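Local coordinates for sensor protein (Pseudomonas syringae pv. tomato, PDB 2R8R) that probably acts, as the whole membrane protein KdpD, as an ATP-dependent sensor histidine kinase, this piece being its N-terminal P-loop NTPase-like sensor domain, at residues A[24-28]-A[53-57]; A[75-81]-A[109-113]. All blocks are in the same frame, centred on the assembly; numbering follows the deposited sequence.

Contact 1: A[24-28]-A[53-57]; sequences LQAAH and LLNGL
The imidazole ring of His28 has a Leu57 methyl over one face, a Leu53 methyl off-centre on the other, and the backbone carbonyl of Leu53 at its edge. Methyl CD2 of Leu57 stands 3.9 Å from the ring centroid and 8° off the ring normal, a CH-pi contact made squarely over the centre. On the other face, off toward its rim, Leu53 CD2 comes within 3.7 Å of His28 CD2, so the ring sits between two leucine methyl groups. At the edge, NE2 of His28 donates to Leu53 O across 2.8 Å, a nearly straight bond with an N-H...O angle of 163°. The oxygen lies close to the ring plane, but seen from the carbonyl the donor is tilted 25° from its plane. Gly56 N reaches the same oxygen from the opposite face, so two donors grip this carbonyl, next to the type I turn from Leu54 to Leu57. Bond and methyls together fix the tilt of the ring.

Leu53 spreads its two methyls over different partners: while CD2 meets the histidine, CD1 packs 3.7 Å from CD of Gln25, whose chain bends at chi2 and thereby brings its amide back to the contact. Leu24 divides its branches likewise. Its CD1 lies beside the backbone N and CB of Leu54, and its CD2 is 3.8 Å from CD1 of Leu57. That Leu57 methyl also touches Ala27 CB, at 4.2 Å.

The contact thus joins the middle of helix 19-32 to helix 48-54 and the turn that follows. On the inner side, Leu24, Ala27 and Leu57 all rest on Leu89 of strand 87-90, which seats the pair of segments against the central parallel sheet.

Contact 2: A[75-81]-A[109-113]; sequences MDLDALL and DIQEL
Leu77 reaches between Asp109, Glu112 and Leu113, helped by a first torsion that sets its CG anti to the backbone N (chi1 -178°). Its two methyls then part company. CD1 turns to the apolar side, 3.9 Å from CG of Leu113, whereas CD2 faces carboxylate oxygens and lies 3.5 Å from Asp109 OD1. The CD2 branch of Leu113 serves three leucines: besides Leu77 CD1, it sits 4.0 Å from Leu80 CB and 4.1 Å from Leu81 CD2.

Glu112 holds its chain extended beyond CG (chi2 176°), and Leu81 crosses it at about a right angle, CD1 of Leu81 lying 3.7 Å from the carboxylate carbon CD of Glu112. Selenomethionine Met75 adds to the apolar side, its selenium lying 4.3 Å from Leu113 CD1; the close approach of its terminal methyl to Asp109 is doubtful.

The polar link is indirect. One water is within hydrogen-bonding distance of both Met75 O and Asp109 OD2, 2.7 Å from the latter. Asp109 OD1 accepts from His103 ND1, so the buried carboxylate is served from outside the helix pair as well. Asp76 takes the N-cap position of helix 77-83: its OD1 accepts from Ala79 N, which meets it from above the carboxylate plane.

The short helix axes run nearly parallel, 12° apart with a closest approach of 10.8 Å, as the similar CA spacings of Leu77 to Asp109 and Leu81 to Leu113 also indicate. These neighbouring helices lie side by side against the parallel sheet, with Met75 and Leu80 touching Val90 and Val88 of strand 87-90 and Leu113 touching Val120 of strand 119-125.

In the fold
Contacts 1 and 2 follow one another along the chain, their centres 19 Å apart and their nearest atoms about 11 Å apart, so neither touches the other. Strand 87-90 relates them: Leu89 receives side chains from contact 1, while Val88 and Val90 receive those of contact 2. This alternation is evidence that the two contacts pack on opposite faces of the central parallel sheet, an alpha/beta layering consistent with the P-loop NTPase clan. Contact 1 borders the presumed nucleotide site, as Leu24 touches the probable Walker A loop (Ala13, Gly18, Lys19, Thr20) that leads into helix 19-32. Separately, a glycerol, probably from the crystallisation liquor, lies about 3 Å from the Leu54 side chain.

Contact 1: A[24-28]-A[53-57]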
loop_
_atom_site.group_PDB
_atom_site.type_symbol
_atom_site.label_atom_id
_atom_site.label_comp_id
_atom_site.label_asym_id
_atom_site.label_seq_id
_atom_site.Cartn_x
_atom_site.Cartn_y
_atom_site.Cartn_z
ATOM N N LEU A 24 -4.057 1.643 -9.705
ATOM C CA LEU A 24 -4.860 0.865 -10.617
ATOM C C LEU A 24 -4.998 1.549 -11.972
ATOM O O LEU A 24 -4.983 0.849 -12.998
ATOM C CB LEU A 24 -6.228 0.527 -10.011
ATOM C CG LEU A 24 -6.223 -0.434 -8.800
ATOM C CD1 LEU A 24 -7.667 -0.711 -8.396
ATOM C CD2 LEU A 24 -5.486 -1.731 -9.096
ATOM N N GLN A 25 -5.080 2.899 -11.978
ATOM C CA GLN A 25 -5.042 3.678 -13.232
ATOM C C GLN A 25 -3.702 3.567 -13.937
ATOM O O GLN A 25 -3.650 3.482 -15.159
ATOM C CB GLN A 25 -5.341 5.167 -13.000
ATOM C CG GLN A 25 -6.793 5.519 -12.654
ATOM C CD GLN A 25 -7.767 5.309 -13.833
ATOM O OE1 GLN A 25 -7.415 4.713 -14.863
ATOM N NE2 GLN A 25 -8.982 5.812 -13.683
ATOM N N ALA A 26 -2.607 3.563 -13.188
ATOM C CA ALA A 26 -1.287 3.373 -13.792
ATOM C C ALA A 26 -1.228 1.996 -14.437
ATOM O O ALA A 26 -0.672 1.816 -15.519
ATOM C CB ALA A 26 -0.181 3.544 -12.764
ATOM N N ALA A 27 -1.825 1.031 -13.766
ATOM C CA ALA A 27 -1.816 -0.372 -14.198
ATOM C C ALA A 27 -2.631 -0.602 -15.493
ATOM O O ALA A 27 -2.258 -1.398 -16.341
ATOM C CB ALA A 27 -2.322 -1.239 -13.070
ATOM N N HIS A 28 -3.730 0.122 -15.625
ATOM C CA HIS A 28 -4.555 0.118 -16.832
ATOM C C HIS A 28 -3.834 0.726 -18.020
ATOM O O HIS A 28 -3.948 0.217 -19.144
ATOM C CB HIS A 28 -5.899 0.828 -16.567
ATOM C CG HIS A 28 -6.946 -0.082 -16.004
ATOM N ND1 HIS A 28 -7.627 -0.999 -16.779
ATOM C CD2 HIS A 28 -7.391 -0.263 -14.737
ATOM C CE1 HIS A 28 -8.455 -1.693 -16.021
ATOM N NE2 HIS A 28 -8.344 -1.261 -14.776
ATOM N N LEU A 53 -12.127 -0.625 -11.418
ATOM C CA LEU A 53 -10.800 -0.713 -12.038
ATOM C C LEU A 53 -10.160 -2.103 -11.829
ATOM O O LEU A 53 -9.591 -2.692 -12.744
ATOM C CB LEU A 53 -9.875 0.395 -11.525
ATOM C CG LEU A 53 -10.189 1.798 -12.058
ATOM C CD1 LEU A 53 -9.150 2.803 -11.520
ATOM C CD2 LEU A 53 -10.252 1.785 -13.594
ATOM N N LEU A 54 -10.277 -2.633 -10.627
ATOM C CA LEU A 54 -9.711 -3.924 -10.338
ATOM C C LEU A 54 -10.325 -5.043 -11.192
ATOM O O LEU A 54 -9.627 -5.961 -11.613
ATOM C CB LEU A 54 -9.832 -4.234 -8.854
ATOM C CG LEU A 54 -9.242 -5.544 -8.355
ATOM C CD1 LEU A 54 -7.749 -5.636 -8.722
ATOM C CD2 LEU A 54 -9.504 -5.668 -6.839
ATOM N N ASN A 55 -11.615 -4.967 -11.444
ATOM C CA ASN A 55 -12.298 -6.003 -12.207
ATOM C C ASN A 55 -11.951 -6.005 -13.688
ATOM O O ASN A 55 -12.249 -6.973 -14.370
ATOM C CB ASN A 55 -13.829 -5.932 -11.992
ATOM C CG ASN A 55 -14.255 -6.492 -10.604
ATOM O OD1 ASN A 55 -15.314 -6.096 -10.075
ATOM N ND2 ASN A 55 -13.430 -7.415 -10.009
ATOM N N GLY A 56 -11.300 -4.958 -14.179
ATOM C CA GLY A 56 -10.717 -4.974 -15.517
ATOM C C GLY A 56 -9.286 -5.503 -15.647
ATOM O O GLY A 56 -8.711 -5.470 -16.738
ATOM N N LEU A 57 -8.696 -5.956 -14.540
ATOM C CA LEU A 57 -7.325 -6.407 -14.510
ATOM C C LEU A 57 -7.286 -7.886 -14.142
ATOM O O LEU A 57 -8.107 -8.343 -13.337
ATOM C CB LEU A 57 -6.523 -5.611 -13.465
ATOM C CG LEU A 57 -6.308 -4.118 -13.712
ATOM C CD1 LEU A 57 -5.829 -3.414 -12.433
ATOM C CD2 LEU A 57 -5.357 -3.889 -14.867
#

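Contact 2: A[75-81]-A[109-113]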
loop_
_atom_site.group_PDB
_atom_site.type_symbol
_atom_site.label_atom_id
_atom_site.label_comp_id
_atom_site.label_asym_id
_atom_site.label_seq_id
_atom_site.Cartn_x
_atom_site.Cartn_y
_atom_site.Cartn_z
HETATM N N MSE A 75 -1.190 -12.500 -0.563
HETATM C CA MSE A 75 -0.741 -12.683 -1.899
HETATM C C MSE A 75 -0.153 -14.099 -2.074
HETATM O O MSE A 75 0.606 -14.614 -1.201
HETATM C CB MSE A 75 0.315 -11.647 -2.172
HETATM C CG MSE A 75 0.856 -11.667 -3.517
HETATM SE SE MSE A 75 2.340 -10.427 -3.673
HETATM C CE MSE A 75 3.508 -11.146 -2.392
ATOM N N ASP A 76 -0.543 -14.724 -3.183
ATOM C CA ASP A 76 -0.034 -16.020 -3.538
ATOM C C ASP A 76 1.278 -15.867 -4.294
ATOM O O ASP A 76 1.336 -15.974 -5.500
ATOM C CB ASP A 76 -1.064 -16.782 -4.347
ATOM C CG ASP A 76 -0.711 -18.227 -4.519
ATOM O OD1 ASP A 76 0.382 -18.658 -4.104
ATOM O OD2 ASP A 76 -1.555 -18.949 -5.053
ATOM N N LEU A 77 2.340 -15.646 -3.536
ATOM C CA LEU A 77 3.667 -15.378 -4.054
ATOM C C LEU A 77 4.171 -16.498 -4.985
ATOM O O LEU A 77 4.710 -16.235 -6.070
ATOM C CB LEU A 77 4.619 -15.209 -2.865
ATOM C CG LEU A 77 6.099 -14.876 -3.120
ATOM C CD1 LEU A 77 6.253 -13.574 -3.943
ATOM C CD2 LEU A 77 6.862 -14.801 -1.753
ATOM N N ASP A 78 3.999 -17.733 -4.530
ATOM C CA ASP A 78 4.392 -18.919 -5.261
ATOM C C ASP A 78 3.714 -18.989 -6.613
ATOM O O ASP A 78 4.346 -19.264 -7.567
ATOM C CB ASP A 78 4.022 -20.189 -4.477
ATOM C CG ASP A 78 4.939 -20.448 -3.305
ATOM O OD1 ASP A 78 5.584 -19.484 -2.853
ATOM O OD2 ASP A 78 5.017 -21.618 -2.831
ATOM N N ALA A 79 2.421 -18.730 -6.689
ATOM C CA ALA A 79 1.740 -18.725 -7.975
ATOM C C ALA A 79 2.222 -17.582 -8.867
ATOM O O ALA A 79 2.308 -17.761 -10.087
ATOM C CB ALA A 79 0.221 -18.675 -7.793
ATOM N N LEU A 80 2.527 -16.415 -8.278
ATOM C CA LEU A 80 2.978 -15.266 -9.058
ATOM C C LEU A 80 4.351 -15.540 -9.666
ATOM O O LEU A 80 4.628 -15.142 -10.792
ATOM C CB LEU A 80 2.999 -13.964 -8.210
ATOM C CG LEU A 80 1.634 -13.404 -7.754
ATOM C CD1 LEU A 80 1.795 -12.403 -6.615
ATOM C CD2 LEU A 80 0.794 -12.863 -8.902
ATOM N N LEU A 81 5.215 -16.215 -8.925
ATOM C CA LEU A 81 6.565 -16.503 -9.400
ATOM C C LEU A 81 6.488 -17.518 -10.518
ATOM O O LEU A 81 7.251 -17.441 -11.480
ATOM C CB LEU A 81 7.473 -17.011 -8.280
ATOM C CG LEU A 81 7.919 -15.965 -7.263
ATOM C CD1 LEU A 81 8.418 -16.637 -5.975
ATOM C CD2 LEU A 81 8.997 -15.020 -7.837
ATOM N N ASP A 109 8.454 -10.309 0.055
ATOM C CA ASP A 109 7.723 -10.882 -1.062
ATOM C C ASP A 109 7.989 -10.102 -2.353
ATOM O O ASP A 109 8.260 -10.664 -3.403
ATOM C CB ASP A 109 6.209 -10.837 -0.819
ATOM C CG ASP A 109 5.722 -11.756 0.326
ATOM O OD1 ASP A 109 6.519 -12.536 0.935
ATOM O OD2 ASP A 109 4.499 -11.687 0.582
ATOM N N ILE A 110 7.888 -8.783 -2.245
ATOM C CA ILE A 110 8.175 -7.868 -3.320
ATOM C C ILE A 110 9.615 -7.965 -3.808
ATOM O O ILE A 110 9.859 -7.998 -5.007
ATOM C CB ILE A 110 7.821 -6.394 -2.906
ATOM C CG1 ILE A 110 6.292 -6.239 -2.863
ATOM C CG2 ILE A 110 8.476 -5.430 -3.843
ATOM C CD1 ILE A 110 5.759 -5.014 -2.148
ATOM N N GLN A 111 10.574 -8.015 -2.900
ATOM C CA GLN A 111 11.963 -8.096 -3.334
ATOM C C GLN A 111 12.153 -9.364 -4.151
ATOM O O GLN A 111 12.859 -9.341 -5.125
ATOM C CB GLN A 111 12.984 -8.045 -2.157
ATOM C CG GLN A 111 13.062 -6.775 -1.304
ATOM C CD GLN A 111 13.366 -5.524 -2.092
ATOM O OE1 GLN A 111 14.262 -5.510 -2.937
ATOM N NE2 GLN A 111 12.634 -4.440 -1.804
ATOM N N GLU A 112 11.510 -10.457 -3.752
ATOM C CA GLU A 112 11.603 -11.741 -4.462
ATOM C C GLU A 112 11.037 -11.707 -5.876
ATOM O O GLU A 112 11.601 -12.295 -6.786
ATOM C CB GLU A 112 10.907 -12.889 -3.699
ATOM C CG GLU A 112 11.351 -14.242 -4.196
ATOM C CD GLU A 112 10.798 -15.424 -3.448
ATOM O OE1 GLU A 112 9.791 -15.284 -2.727
ATOM O OE2 GLU A 112 11.390 -16.532 -3.607
ATOM N N LEU A 113 9.901 -11.039 -6.042
ATOM C CA LEU A 113 9.310 -10.820 -7.372
ATOM C C LEU A 113 10.270 -10.012 -8.208
ATOM O O LEU A 113 10.485 -10.318 -9.344
ATOM C CB LEU A 113 7.979 -10.050 -7.267
ATOM C CG LEU A 113 6.826 -10.769 -6.552
ATOM C CD1 LEU A 113 5.766 -9.764 -6.177
ATOM C CD2 LEU A 113 6.306 -11.911 -7.464
HETATM O O HOH W 1 2.751 -13.774 0.406
#